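TetR family transcriptional regulator (PDB 6SRN) probably binds operator DNA as a TetR-type transcription factor whose ligand is a furan hormone, linking that signal to control of antibiotic production. Local coordinates at residues A[36-40]-A[120-125]. Numbering follows the deposited sequence.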
ATOM      1  N   GLU A  36     -18.000   6.552  15.578  1.00 10.82           N
ATOM      2  CA  GLU A  36     -17.287   5.402  16.119  1.00 11.77           C
ATOM      3  C   GLU A  36     -17.973   4.088  15.739  1.00 10.25           C
ATOM      4  O   GLU A  36     -17.314   3.138  15.306  1.00  9.31           O
ATOM      5  CB  GLU A  36     -17.160   5.548  17.626  1.00 13.30           C
ATOM      6  CG  GLU A  36     -16.145   4.638  18.272  1.00 16.24           C
ATOM      7  CD  GLU A  36     -14.670   4.979  17.924  1.00 17.75           C
ATOM      8  OE1 GLU A  36     -14.264   6.168  17.638  1.00 19.05           O
ATOM      9  OE2 GLU A  36     -13.848   4.043  18.010  1.00 26.14           O
ATOM     10  N   ALA A  37     -19.298   4.058  15.871  1.00  9.43           N
ATOM     11  CA  ALA A  37     -20.063   2.887  15.451  1.00  9.41           C
ATOM     12  C   ALA A  37     -19.939   2.608  13.969  1.00  8.92           C
ATOM     13  O   ALA A  37     -19.743   1.458  13.576  1.00  9.12           O
ATOM     14  CB  ALA A  37     -21.532   3.041  15.834  1.00  9.34           C
ATOM     15  N   ALA A  38     -20.016   3.662  13.166  1.00  9.03           N
ATOM     16  CA  ALA A  38     -19.838   3.512  11.746  1.00  8.89           C
ATOM     17  C   ALA A  38     -18.447   2.956  11.434  1.00  8.86           C
ATOM     18  O   ALA A  38     -18.291   2.119  10.560  1.00  9.59           O
ATOM     19  CB  ALA A  38     -20.034   4.832  11.050  1.00  9.34           C
ATOM     20  N   SER A  39     -17.473   3.440  12.154  1.00  8.61           N
ATOM     21  CA  SER A  39     -16.083   3.008  11.931  1.00  8.94           C
ATOM     22  C   SER A  39     -15.934   1.544  12.222  1.00  9.02           C
ATOM     23  O   SER A  39     -15.245   0.825  11.511  1.00  9.34           O
ATOM     24  CB  SER A  39     -15.133   3.829  12.771  1.00  9.10           C
ATOM     25  OG  SER A  39     -15.087   5.172  12.274  1.00 10.36           O
ATOM     26  N   GLU A  40     -16.502   1.104  13.336  1.00  8.89           N
ATOM     27  CA  GLU A  40     -16.429  -0.296  13.694  1.00 10.05           C
ATOM     28  C   GLU A  40     -16.995  -1.139  12.566  1.00  9.44           C
ATOM     29  O   GLU A  40     -16.398  -2.150  12.199  1.00 10.61           O
ATOM     30  CB  GLU A  40     -17.184  -0.557  15.010  1.00 11.49           C
ATOM     31  CG  GLU A  40     -16.480   0.041  16.233  1.00 14.13           C
ATOM     32  CD  GLU A  40     -17.350   0.150  17.483  1.00 17.67           C
ATOM     33  OE1 GLU A  40     -18.479  -0.365  17.470  1.00 19.57           O
ATOM     34  OE2 GLU A  40     -16.885   0.739  18.498  1.00 20.56           O
ATOM     35  N   ASP A 120      -7.404   1.549  16.697  1.00  7.77           N
ATOM     36  CA  ASP A 120      -8.495   2.522  16.673  1.00  8.49           C
ATOM     37  C   ASP A 120      -9.405   2.268  15.470  1.00  7.92           C
ATOM     38  O   ASP A 120      -8.969   2.355  14.339  1.00  7.34           O
ATOM     39  CB  ASP A 120      -7.935   3.954  16.618  1.00  9.92           C
ATOM     40  CG  ASP A 120      -8.991   4.988  16.798  1.00 13.54           C
ATOM     41  OD1 ASP A 120     -10.144   4.770  16.363  1.00 17.75           O
ATOM     42  OD2 ASP A 120      -8.653   6.082  17.349  1.00 18.25           O
ATOM     43  N   PRO A 121     -10.686   1.938  15.715  1.00  7.59           N
ATOM     44  CA  PRO A 121     -11.556   1.690  14.607  1.00  7.78           C
ATOM     45  C   PRO A 121     -11.646   2.807  13.573  1.00  7.30           C
ATOM     46  O   PRO A 121     -11.876   2.515  12.382  1.00  6.77           O
ATOM     47  CB  PRO A 121     -12.908   1.483  15.260  1.00  8.44           C
ATOM     48  CG  PRO A 121     -12.610   0.948  16.622  1.00  8.79           C
ATOM     49  CD  PRO A 121     -11.366   1.686  17.013  1.00  8.19           C
ATOM     50  N   VAL A 122     -11.576   4.064  13.993  1.00  7.12           N
ATOM     51  CA  VAL A 122     -11.681   5.153  12.999  1.00  7.21           C
ATOM     52  C   VAL A 122     -10.512   5.082  11.997  1.00  6.92           C
ATOM     53  O   VAL A 122     -10.690   5.332  10.798  1.00  7.07           O
ATOM     54  CB  VAL A 122     -11.778   6.530  13.676  1.00  7.92           C
ATOM     55  CG1 VAL A 122     -11.778   7.651  12.637  1.00  8.31           C
ATOM     56  CG2 VAL A 122     -13.026   6.580  14.531  1.00  8.92           C
ATOM     57  N   MET A 123      -9.311   4.777  12.502  1.00  7.37           N
ATOM     58  CA  MET A 123      -8.166   4.633  11.610  1.00  7.31           C
ATOM     59  C   MET A 123      -8.302   3.406  10.734  1.00  6.77           C
ATOM     60  O   MET A 123      -7.977   3.479   9.537  1.00  7.28           O
ATOM     61  CB  MET A 123      -6.886   4.572  12.431  1.00  8.20           C
ATOM     62  CG  MET A 123      -6.587   5.824  13.246  1.00  9.12           C
ATOM     63  SD  MET A 123      -6.123   7.230  12.185  1.00 10.70           S
ATOM     64  CE  MET A 123      -4.566   6.679  11.717  1.00 10.73           C
ATOM     65  N   GLN A 124      -8.743   2.306  11.303  1.00  6.59           N
ATOM     66  CA  GLN A 124      -8.864   1.101  10.525  1.00  6.61           C
ATOM     67  C   GLN A 124      -9.914   1.292   9.413  1.00  6.57           C
ATOM     68  O   GLN A 124      -9.754   0.851   8.287  1.00  6.92           O
ATOM     69  CB  GLN A 124      -9.248  -0.059  11.420  1.00  7.28           C
ATOM     70  CG  GLN A 124      -8.176  -0.341  12.482  1.00  8.02           C
ATOM     71  CD  GLN A 124      -8.623  -1.216  13.611  1.00  8.97           C
ATOM     72  OE1 GLN A 124      -9.781  -1.582  13.729  1.00 11.38           O
ATOM     73  NE2 GLN A 124      -7.681  -1.580  14.449  1.00 10.02           N
ATOM     74  N   ALA A 125     -11.006   1.952   9.752  1.00  5.99           N
ATOM     75  CA  ALA A 125     -12.061   2.227   8.801  1.00  6.13           C
ATOM     76  C   ALA A 125     -11.612   3.197   7.732  1.00  6.71           C
ATOM     77  O   ALA A 125     -11.894   3.021   6.553  1.00  7.57           O
ATOM     78  CB  ALA A 125     -13.280   2.762   9.508  1.00  6.04           C
TER
HETATM   79  O   HOH W   1     -11.434   7.237  17.307  1.00 30.20           O
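Ser39 faces the first turn of helix 121-131 and fits between Pro121 and Ala125, its CB 3.5 Å from Pro121 O and its OG 3.4 Å from Val122 CG2. The hydroxyl lies beside the backbone N of Ser39 and is hydrogen-bonded to Leu35 O one turn back, donating its proton along its own helix, while the oxygen rests against Val122. Ala125 comes in from the other helix, setting its methyl CB 3.4 Å from Ser39 O. With such small side chains at the crossing, the axes of 36-40 and 121-125 approach to 8.1 Å at 50°.

Glu36 flanks this centre. Its CG is anti to the backbone N (chi1 -164°), and a bend at chi2 swings the carboxylate across to the start of the second helix. OE2 sits obliquely above the ring of Pro121, towards its CB-CG-CD side, 3.6 Å from CD, while OE1 meets Val122 CG2, the two side chains crossing at about a right angle. Beside it, Glu40 runs alongside Pro121 with its CG against the ring carbons, and its carboxylate pairs with Arg58.

Asp120 caps helix 121-131: OD1 accepts from Val122 N on its anti side, 31° out of the carboxylate plane. A water bridges Glu36 OE1 and Asp120 OD1, and Asp120 OD2 forms a salt bridge with Arg87.

Helix 31-49 of the DNA-binding domain is thus packed against the ligand-binding domain, with Val80 of helix 73-86 touching both Ser39 and Ala125. No direct hydrogen bond joins the segments. Close van der Waals contact between small side chains and backbone oxygens holds the centre; at the rim, where Glu36 OE2 lies 4.1 Å from Asp120 OD1, water, Arg87 and the helix N-terminus would probably ease the repulsion between the two carboxylates.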